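Anaerobically-induced outer membrane porin OprE (Pseudomonas aeruginosa, PDB 4FRX) probably forms a beta-barrel channel of the OprD family in the outer membrane, through which small solutes pass. Local coordinates at residues D207-Y213 with H224-H230; W380-L386 with T401-F407. One frame throughout, in Å; residues are numbered along the deposited sequence.

Contact 1: residues D207-Y213 with H224-H230; sequences DLTLQYY and HFLGLIH. With C8E ((hydroxyethyloxy)tri(ethyloxy)octane), chain F; C8E ((hydroxyethyloxy)tri(ethyloxy)octane), chain C.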
loop_
_atom_site.group_PDB
_atom_site.type_symbol
_atom_site.label_atom_id
_atom_site.label_comp_id
_atom_site.label_asym_id
_atom_site.label_seq_id
_atom_site.Cartn_x
_atom_site.Cartn_y
_atom_site.Cartn_z
ATOM N N ASP A 207 -18.457 16.835 -5.424
ATOM C CA ASP A 207 -17.286 16.930 -6.273
ATOM C C ASP A 207 -15.968 17.056 -5.519
ATOM O O ASP A 207 -14.914 16.928 -6.125
ATOM C CB ASP A 207 -17.426 18.123 -7.218
ATOM C CG ASP A 207 -18.681 18.048 -8.068
ATOM O OD1 ASP A 207 -19.008 16.940 -8.546
ATOM O OD2 ASP A 207 -19.342 19.092 -8.245
ATOM N N LEU A 208 -16.027 17.311 -4.215
ATOM C CA LEU A 208 -14.829 17.684 -3.464
ATOM C C LEU A 208 -14.740 16.973 -2.123
ATOM O O LEU A 208 -15.692 16.979 -1.344
ATOM C CB LEU A 208 -14.806 19.198 -3.235
ATOM C CG LEU A 208 -13.597 19.807 -2.514
ATOM C CD1 LEU A 208 -12.294 19.520 -3.266
ATOM C CD2 LEU A 208 -13.790 21.300 -2.333
ATOM N N THR A 209 -13.579 16.374 -1.866
ATOM C CA THR A 209 -13.266 15.736 -0.599
ATOM C C THR A 209 -11.945 16.287 -0.085
ATOM O O THR A 209 -11.017 16.479 -0.857
ATOM C CB THR A 209 -13.128 14.208 -0.776
ATOM O OG1 THR A 209 -14.413 13.655 -1.079
ATOM C CG2 THR A 209 -12.570 13.537 0.501
ATOM N N LEU A 210 -11.874 16.543 1.213
ATOM C CA LEU A 210 -10.633 16.961 1.862
ATOM C C LEU A 210 -10.191 15.854 2.825
ATOM O O LEU A 210 -11.010 15.085 3.317
ATOM C CB LEU A 210 -10.878 18.223 2.662
ATOM C CG LEU A 210 -11.559 19.352 1.882
ATOM C CD1 LEU A 210 -11.771 20.519 2.833
ATOM C CD2 LEU A 210 -10.700 19.758 0.682
ATOM N N GLN A 211 -8.905 15.805 3.129
ATOM C CA GLN A 211 -8.387 14.780 4.013
ATOM C C GLN A 211 -7.308 15.372 4.896
ATOM O O GLN A 211 -6.550 16.231 4.460
ATOM C CB GLN A 211 -7.735 13.690 3.191
ATOM C CG GLN A 211 -8.668 12.800 2.393
ATOM C CD GLN A 211 -7.881 11.774 1.614
ATOM O OE1 GLN A 211 -7.024 12.131 0.801
ATOM N NE2 GLN A 211 -8.134 10.495 1.880
ATOM N N TYR A 212 -7.256 14.916 6.140
ATOM C CA TYR A 212 -6.125 15.177 7.004
ATOM C C TYR A 212 -5.855 13.881 7.717
ATOM O O TYR A 212 -6.779 13.292 8.285
ATOM C CB TYR A 212 -6.407 16.253 8.064
ATOM C CG TYR A 212 -5.340 16.201 9.135
ATOM C CD1 TYR A 212 -4.084 16.740 8.902
ATOM C CD2 TYR A 212 -5.556 15.541 10.347
ATOM C CE1 TYR A 212 -3.086 16.658 9.846
ATOM C CE2 TYR A 212 -4.554 15.453 11.305
ATOM C CZ TYR A 212 -3.328 16.018 11.050
ATOM O OH TYR A 212 -2.324 15.935 11.986
ATOM N N TYR A 213 -4.594 13.449 7.711
ATOM C CA TYR A 213 -4.172 12.280 8.468
ATOM C C TYR A 213 -2.866 12.515 9.225
ATOM O O TYR A 213 -2.032 13.329 8.825
ATOM C CB TYR A 213 -4.040 11.043 7.564
ATOM C CG TYR A 213 -5.394 10.475 7.137
ATOM C CD1 TYR A 213 -6.074 10.987 6.033
ATOM C CD2 TYR A 213 -5.985 9.424 7.832
ATOM C CE1 TYR A 213 -7.331 10.489 5.650
ATOM C CE2 TYR A 213 -7.234 8.903 7.434
ATOM C CZ TYR A 213 -7.896 9.449 6.345
ATOM O OH TYR A 213 -9.137 8.958 5.939
ATOM N N HIS A 224 2.384 14.247 9.086
ATOM C CA HIS A 224 1.092 14.860 8.796
ATOM C C HIS A 224 0.837 14.841 7.296
ATOM O O HIS A 224 1.765 15.002 6.507
ATOM C CB HIS A 224 1.071 16.305 9.272
ATOM C CG HIS A 224 1.298 16.458 10.738
ATOM N ND1 HIS A 224 0.262 16.552 11.641
ATOM C CD2 HIS A 224 2.439 16.547 11.464
ATOM C CE1 HIS A 224 0.755 16.684 12.861
ATOM N NE2 HIS A 224 2.072 16.687 12.782
ATOM N N PHE A 225 -0.423 14.647 6.913
ATOM C CA PHE A 225 -0.825 14.600 5.518
ATOM C C PHE A 225 -2.065 15.469 5.325
ATOM O O PHE A 225 -2.997 15.392 6.115
ATOM C CB PHE A 225 -1.194 13.165 5.149
ATOM C CG PHE A 225 -1.921 13.030 3.839
ATOM C CD1 PHE A 225 -1.226 13.041 2.643
ATOM C CD2 PHE A 225 -3.308 12.857 3.800
ATOM C CE1 PHE A 225 -1.891 12.890 1.426
ATOM C CE2 PHE A 225 -3.978 12.721 2.594
ATOM C CZ PHE A 225 -3.268 12.726 1.398
ATOM N N LEU A 226 -2.075 16.272 4.270
ATOM C CA LEU A 226 -3.283 16.935 3.787
ATOM C C LEU A 226 -3.536 16.457 2.363
ATOM O O LEU A 226 -2.586 16.207 1.615
ATOM C CB LEU A 226 -3.119 18.462 3.806
ATOM C CG LEU A 226 -3.010 19.093 5.196
ATOM C CD1 LEU A 226 -2.491 20.534 5.095
ATOM C CD2 LEU A 226 -4.339 19.034 5.940
ATOM N N GLY A 227 -4.809 16.323 1.992
ATOM C CA GLY A 227 -5.164 15.851 0.669
ATOM C C GLY A 227 -6.416 16.533 0.130
ATOM O O GLY A 227 -7.265 16.997 0.882
ATOM N N LEU A 228 -6.539 16.576 -1.187
ATOM C CA LEU A 228 -7.743 17.101 -1.802
ATOM C C LEU A 228 -7.988 16.272 -3.036
ATOM O O LEU A 228 -7.053 15.959 -3.760
ATOM C CB LEU A 228 -7.544 18.581 -2.157
ATOM C CG LEU A 228 -8.531 19.358 -3.034
ATOM C CD1 LEU A 228 -8.443 20.832 -2.676
ATOM C CD2 LEU A 228 -8.266 19.178 -4.522
ATOM N N ILE A 229 -9.246 15.912 -3.272
ATOM C CA ILE A 229 -9.625 15.276 -4.511
ATOM C C ILE A 229 -10.821 16.045 -5.046
ATOM O O ILE A 229 -11.820 16.212 -4.344
ATOM C CB ILE A 229 -10.040 13.819 -4.302
ATOM C CG1 ILE A 229 -8.910 13.029 -3.635
ATOM C CG2 ILE A 229 -10.416 13.185 -5.647
ATOM C CD1 ILE A 229 -7.851 12.565 -4.599
ATOM N N HIS A 230 -10.708 16.534 -6.274
ATOM C CA HIS A 230 -11.792 17.307 -6.873
ATOM C C HIS A 230 -12.164 16.772 -8.248
ATOM O O HIS A 230 -11.293 16.491 -9.071
ATOM C CB HIS A 230 -11.404 18.778 -6.984
ATOM C CG HIS A 230 -12.472 19.628 -7.597
ATOM N ND1 HIS A 230 -12.504 19.928 -8.941
ATOM C CD2 HIS A 230 -13.569 20.210 -7.056
ATOM C CE1 HIS A 230 -13.566 20.670 -9.199
ATOM N NE2 HIS A 230 -14.231 20.852 -8.075
HETATM C C3 C8E F . -7.658 20.652 4.135
HETATM C C4 C8E F . -7.375 20.919 2.654
HETATM C C5 C8E F . -6.243 20.047 2.119
HETATM C C6 C8E F . -5.225 20.825 1.293
HETATM C C7 C8E F . -5.012 20.227 -0.095
HETATM C C8 C8E F . -3.766 19.346 -0.184
HETATM O O9 C8E F . -2.694 20.052 -0.780
HETATM O O18 C8E F . 2.705 26.741 1.327
HETATM C C19 C8E F . 3.696 27.726 1.173
HETATM C C20 C8E F . 4.706 27.041 0.288
HETATM O O21 C8E F . 4.810 27.796 -0.888
HETATM C C1 C8E C . -21.819 21.818 8.576
HETATM C C2 C8E C . -20.700 21.566 9.580
HETATM C C3 C8E C . -19.660 20.588 9.042
HETATM C C4 C8E C . -18.463 21.325 8.457
HETATM C C5 C8E C . -17.241 21.238 9.362
HETATM C C6 C8E C . -16.038 21.864 8.671
HETATM C C7 C8E C . -14.852 20.913 8.696
HETATM C C8 C8E C . -14.021 21.042 7.428
HETATM O O9 C8E C . -12.712 20.592 7.695
HETATM C C10 C8E C . -12.466 19.274 7.256
HETATM C C11 C8E C . -10.961 19.028 7.283
HETATM O O12 C8E C . -10.696 17.668 7.026
HETATM C C13 C8E C . -9.821 17.504 5.936
#
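Tyr-212 and His-224 meet rim to rim, neither ring over the face of the other: the phenol OH and imidazole ND1 are 2.7 Å apart in a hydrogen bond that either could donate, with the ring planes 35° apart. CG of Tyr-212 lies anti to its own N (chi1 165°), which carries the ring across to His-224. Leu-226 CD2 also touches the Tyr-212 edge, 3.8 Å from CD1. On the opposite face of the hairpin lie Gln-211, Tyr-213 and Phe-225. Phe-225 receives the carboxamide oxygen of Gln-211 at its edge, OE1 lying 3.6 Å from CE2, with amide and ring almost perpendicular (83°). Tyr-213 lies alongside Phe-225, presenting its own edge, Tyr-213 CD1 4.0 Å from Phe-225 CD2. The polar ends Gln-211 NE2 and Tyr-213 OH both bond to Asp-201. Gly-227 has no side chain, and Gln-211 OE1 lies 4.2 Å from Gly-227 CA.

Continuing the face of Tyr-212 and Leu-226, the Leu-208 side chain crosses that of Leu-228, Leu-208 CD1 3.8 Å from Leu-228 CG, while Leu-210 runs beside Leu-228. Two detergent molecules lie against this apolar strip: C13 of the chain C molecule approaches Leu-210 CB at 3.5 Å, and C7 of the chain F molecule is 3.7 Å from Leu-228 CB. Leucines under detergent are consistent with the membrane-facing side of a barrel wall. Paired backbone N-H...O bonds at Thr-209/Ile-229, Gln-211/Gly-227 and Tyr-213/Phe-225 join the antiparallel strands.

Along the wall, strand 195-203 bonds to the outer edge of 207-213 through Leu-210 and Tyr-212, and strand 237-250 to 224-230 through His-224 and Leu-226, while Pro-129 packs on Tyr-213 and Phe-225.

Contact 2: residues W380-L386 with T401-F407; sequences WERDISL and TWKNASF
Trp-402 and Ile-384 pack across an antiparallel beta hairpin of the porin barrel wall, strands 377-389 and 399-409. The apolar contact is a CH-pi one: Ile-384 CD1 sits 3.7 Å from the centroid of the Trp-402 six-membered ring, 9° off its normal. CG1 lies between the backbone N and carbonyl carbon (chi1 61°), a position that directs it, and with it CD1, toward the indole. Leu-386 CD2 comes to the ring edge.

Van der Waals contacts on the opposite face, which carries the acids and Lys-403 and is probably the channel side, bring Glu-381 OE1 within 3.5 Å of Phe-407 CD1, carboxylate and ring planes 83° apart. Asp-383 OD1 rests 3.2 Å from Ala-405 CB.

Backbone bonds link Arg-382 with Ser-406, Ile-384 with Asn-404 and Leu-386 with Trp-402, two per pair. A water lies 2.8 Å from both Arg-382 O and Asn-404 OD1, placed to donate to them, though it has more acceptors in reach than protons.

Among side-chain polar groups, Trp-402 NE1 bonds to Asn-426 on the next strand. Gln-330 N reaches Asp-383 OD2, Ile-331 N Glu-381 OE2, and Gly-332 N Glu-381 OE1. Glu-381 OE2 and Asp-383 OD1 are only 2.6 Å apart, so one acid probably holds a proton. Lys-403, bent only at its last torsion, donates from NZ to Ser-385 OG at 3.0 Å.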
loop_
_atom_site.group_PDB
_atom_site.type_symbol
_atom_site.label_atom_id
_atom_site.label_comp_id
_atom_site.label_asym_id
_atom_site.label_seq_id
_atom_site.Cartn_x
_atom_site.Cartn_y
_atom_site.Cartn_z
ATOM N N TRP A 380 14.006 6.124 -14.031
ATOM C CA TRP A 380 12.722 6.161 -14.707
ATOM C C TRP A 380 12.078 4.797 -14.701
ATOM O O TRP A 380 12.758 3.788 -14.565
ATOM C CB TRP A 380 12.854 6.700 -16.141
ATOM C CG TRP A 380 13.701 5.879 -17.082
ATOM C CD1 TRP A 380 15.010 6.097 -17.411
ATOM C CD2 TRP A 380 13.282 4.737 -17.844
ATOM N NE1 TRP A 380 15.432 5.157 -18.317
ATOM C CE2 TRP A 380 14.393 4.308 -18.598
ATOM C CE3 TRP A 380 12.082 4.022 -17.943
ATOM C CZ2 TRP A 380 14.335 3.209 -19.455
ATOM C CZ3 TRP A 380 12.028 2.925 -18.791
ATOM C CH2 TRP A 380 13.149 2.531 -19.532
ATOM N N GLU A 381 10.752 4.782 -14.803
ATOM C CA GLU A 381 10.013 3.533 -14.865
ATOM C C GLU A 381 8.855 3.640 -15.859
ATOM O O GLU A 381 8.200 4.679 -15.963
ATOM C CB GLU A 381 9.495 3.116 -13.467
ATOM C CG GLU A 381 8.679 1.789 -13.482
ATOM C CD GLU A 381 8.502 1.140 -12.102
ATOM O OE1 GLU A 381 9.299 1.406 -11.181
ATOM O OE2 GLU A 381 7.553 0.348 -11.937
ATOM N N ARG A 382 8.617 2.568 -16.600
ATOM C CA ARG A 382 7.430 2.487 -17.440
ATOM C C ARG A 382 6.667 1.229 -17.056
ATOM O O ARG A 382 7.230 0.123 -17.099
ATOM C CB ARG A 382 7.821 2.433 -18.932
ATOM C CG ARG A 382 6.633 2.286 -19.895
ATOM C CD ARG A 382 7.092 2.375 -21.367
ATOM N NE ARG A 382 7.872 3.575 -21.637
ATOM C CZ ARG A 382 9.191 3.512 -21.813
ATOM N NH1 ARG A 382 9.803 2.324 -21.739
ATOM N NH2 ARG A 382 9.923 4.594 -22.057
ATOM N N ASP A 383 5.406 1.398 -16.657
ATOM C CA ASP A 383 4.550 0.266 -16.307
ATOM C C ASP A 383 3.418 0.153 -17.308
ATOM O O ASP A 383 2.971 1.150 -17.850
ATOM C CB ASP A 383 3.880 0.446 -14.935
ATOM C CG ASP A 383 4.849 0.401 -13.786
ATOM O OD1 ASP A 383 6.037 0.148 -14.019
ATOM O OD2 ASP A 383 4.405 0.621 -12.637
ATOM N N ILE A 384 2.954 -1.069 -17.528
ATOM C CA ILE A 384 1.688 -1.300 -18.214
ATOM C C ILE A 384 0.889 -2.319 -17.418
ATOM O O ILE A 384 1.449 -3.186 -16.730
ATOM C CB ILE A 384 1.874 -1.797 -19.675
ATOM C CG1 ILE A 384 2.615 -3.135 -19.714
ATOM C CG2 ILE A 384 2.615 -0.757 -20.520
ATOM C CD1 ILE A 384 1.701 -4.345 -19.784
ATOM N N SER A 385 -0.424 -2.211 -17.509
ATOM C CA SER A 385 -1.295 -3.208 -16.936
ATOM C C SER A 385 -2.399 -3.448 -17.937
ATOM O O SER A 385 -3.100 -2.521 -18.335
ATOM C CB SER A 385 -1.862 -2.735 -15.595
ATOM O OG SER A 385 -2.640 -3.763 -14.987
ATOM N N LEU A 386 -2.509 -4.697 -18.377
ATOM C CA LEU A 386 -3.586 -5.138 -19.247
ATOM C C LEU A 386 -4.418 -6.125 -18.441
ATOM O O LEU A 386 -3.885 -7.099 -17.917
ATOM C CB LEU A 386 -3.001 -5.838 -20.476
ATOM C CG LEU A 386 -3.994 -6.399 -21.497
ATOM C CD1 LEU A 386 -4.784 -5.272 -22.154
ATOM C CD2 LEU A 386 -3.256 -7.220 -22.546
ATOM N N THR A 401 -4.835 -10.712 -15.420
ATOM C CA THR A 401 -4.060 -9.464 -15.401
ATOM C C THR A 401 -2.586 -9.672 -15.749
ATOM O O THR A 401 -1.936 -10.539 -15.187
ATOM C CB THR A 401 -4.153 -8.777 -14.021
ATOM O OG1 THR A 401 -5.520 -8.494 -13.734
ATOM C CG2 THR A 401 -3.358 -7.473 -14.008
ATOM N N TRP A 402 -2.079 -8.882 -16.691
ATOM C CA TRP A 402 -0.654 -8.856 -16.996
ATOM C C TRP A 402 -0.103 -7.495 -16.618
ATOM O O TRP A 402 -0.581 -6.471 -17.112
ATOM C CB TRP A 402 -0.419 -9.089 -18.493
ATOM C CG TRP A 402 1.007 -8.876 -18.929
ATOM C CD1 TRP A 402 2.147 -9.232 -18.252
ATOM C CD2 TRP A 402 1.446 -8.252 -20.142
ATOM N NE1 TRP A 402 3.263 -8.867 -18.974
ATOM C CE2 TRP A 402 2.859 -8.262 -20.134
ATOM C CE3 TRP A 402 0.780 -7.684 -21.233
ATOM C CZ2 TRP A 402 3.616 -7.735 -21.182
ATOM C CZ3 TRP A 402 1.542 -7.159 -22.273
ATOM C CH2 TRP A 402 2.936 -7.193 -22.239
ATOM N N LYS A 403 0.894 -7.474 -15.738
ATOM C CA LYS A 403 1.573 -6.220 -15.411
ATOM C C LYS A 403 3.023 -6.340 -15.843
ATOM O O LYS A 403 3.680 -7.320 -15.508
ATOM C CB LYS A 403 1.505 -5.930 -13.900
ATOM C CG LYS A 403 0.079 -5.733 -13.353
ATOM C CD LYS A 403 0.118 -5.404 -11.861
ATOM C CE LYS A 403 -1.278 -5.178 -11.309
ATOM N NZ LYS A 403 -2.049 -4.159 -12.075
ATOM N N ASN A 404 3.525 -5.354 -16.585
ATOM C CA ASN A 404 4.936 -5.335 -16.941
ATOM C C ASN A 404 5.568 -4.018 -16.509
ATOM O O ASN A 404 4.967 -2.956 -16.674
ATOM C CB ASN A 404 5.103 -5.519 -18.452
ATOM C CG ASN A 404 6.528 -5.331 -18.908
ATOM O OD1 ASN A 404 6.939 -4.232 -19.276
ATOM N ND2 ASN A 404 7.299 -6.411 -18.884
ATOM N N ALA A 405 6.777 -4.088 -15.962
ATOM C CA ALA A 405 7.503 -2.889 -15.579
ATOM C C ALA A 405 8.949 -2.917 -16.074
ATOM O O ALA A 405 9.597 -3.966 -16.056
ATOM C CB ALA A 405 7.466 -2.710 -14.031
ATOM N N SER A 406 9.443 -1.764 -16.521
ATOM C CA SER A 406 10.869 -1.583 -16.793
ATOM C C SER A 406 11.352 -0.435 -15.931
ATOM O O SER A 406 10.756 0.637 -15.950
ATOM C CB SER A 406 11.126 -1.242 -18.264
ATOM O OG SER A 406 10.938 -2.362 -19.093
ATOM N N PHE A 407 12.439 -0.670 -15.201
ATOM C CA PHE A 407 12.973 0.269 -14.229
ATOM C C PHE A 407 14.472 0.402 -14.463
ATOM O O PHE A 407 15.197 -0.592 -14.556
ATOM C CB PHE A 407 12.676 -0.219 -12.805
ATOM C CG PHE A 407 13.307 0.628 -11.735
ATOM C CD1 PHE A 407 12.726 1.815 -11.340
ATOM C CD2 PHE A 407 14.506 0.243 -11.144
ATOM C CE1 PHE A 407 13.320 2.614 -10.358
ATOM C CE2 PHE A 407 15.098 1.026 -10.166
ATOM C CZ PHE A 407 14.499 2.214 -9.772
HETATM O O HOH W 1 6.619 -1.469 -19.339
#

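Followed from the N terminus, the chain first closes contact 1, where strand 208-217 turns back after a short connection into strand 221-234. It then runs through the strands from 237-250 to 358-370 before contact 2 closes a longer connection between strands 377-389 and 399-409. The two therefore stand in series, neither nested nor crossed. Their centres are 28 Å apart and their nearest atoms about 19 Å, without touching. Contact 1 ties together a middle part of the wall; contact 2 lies near its seam, since 399-409 pairs with 423-434, which in turn pairs with the first strand, 17-28, to complete the barrel.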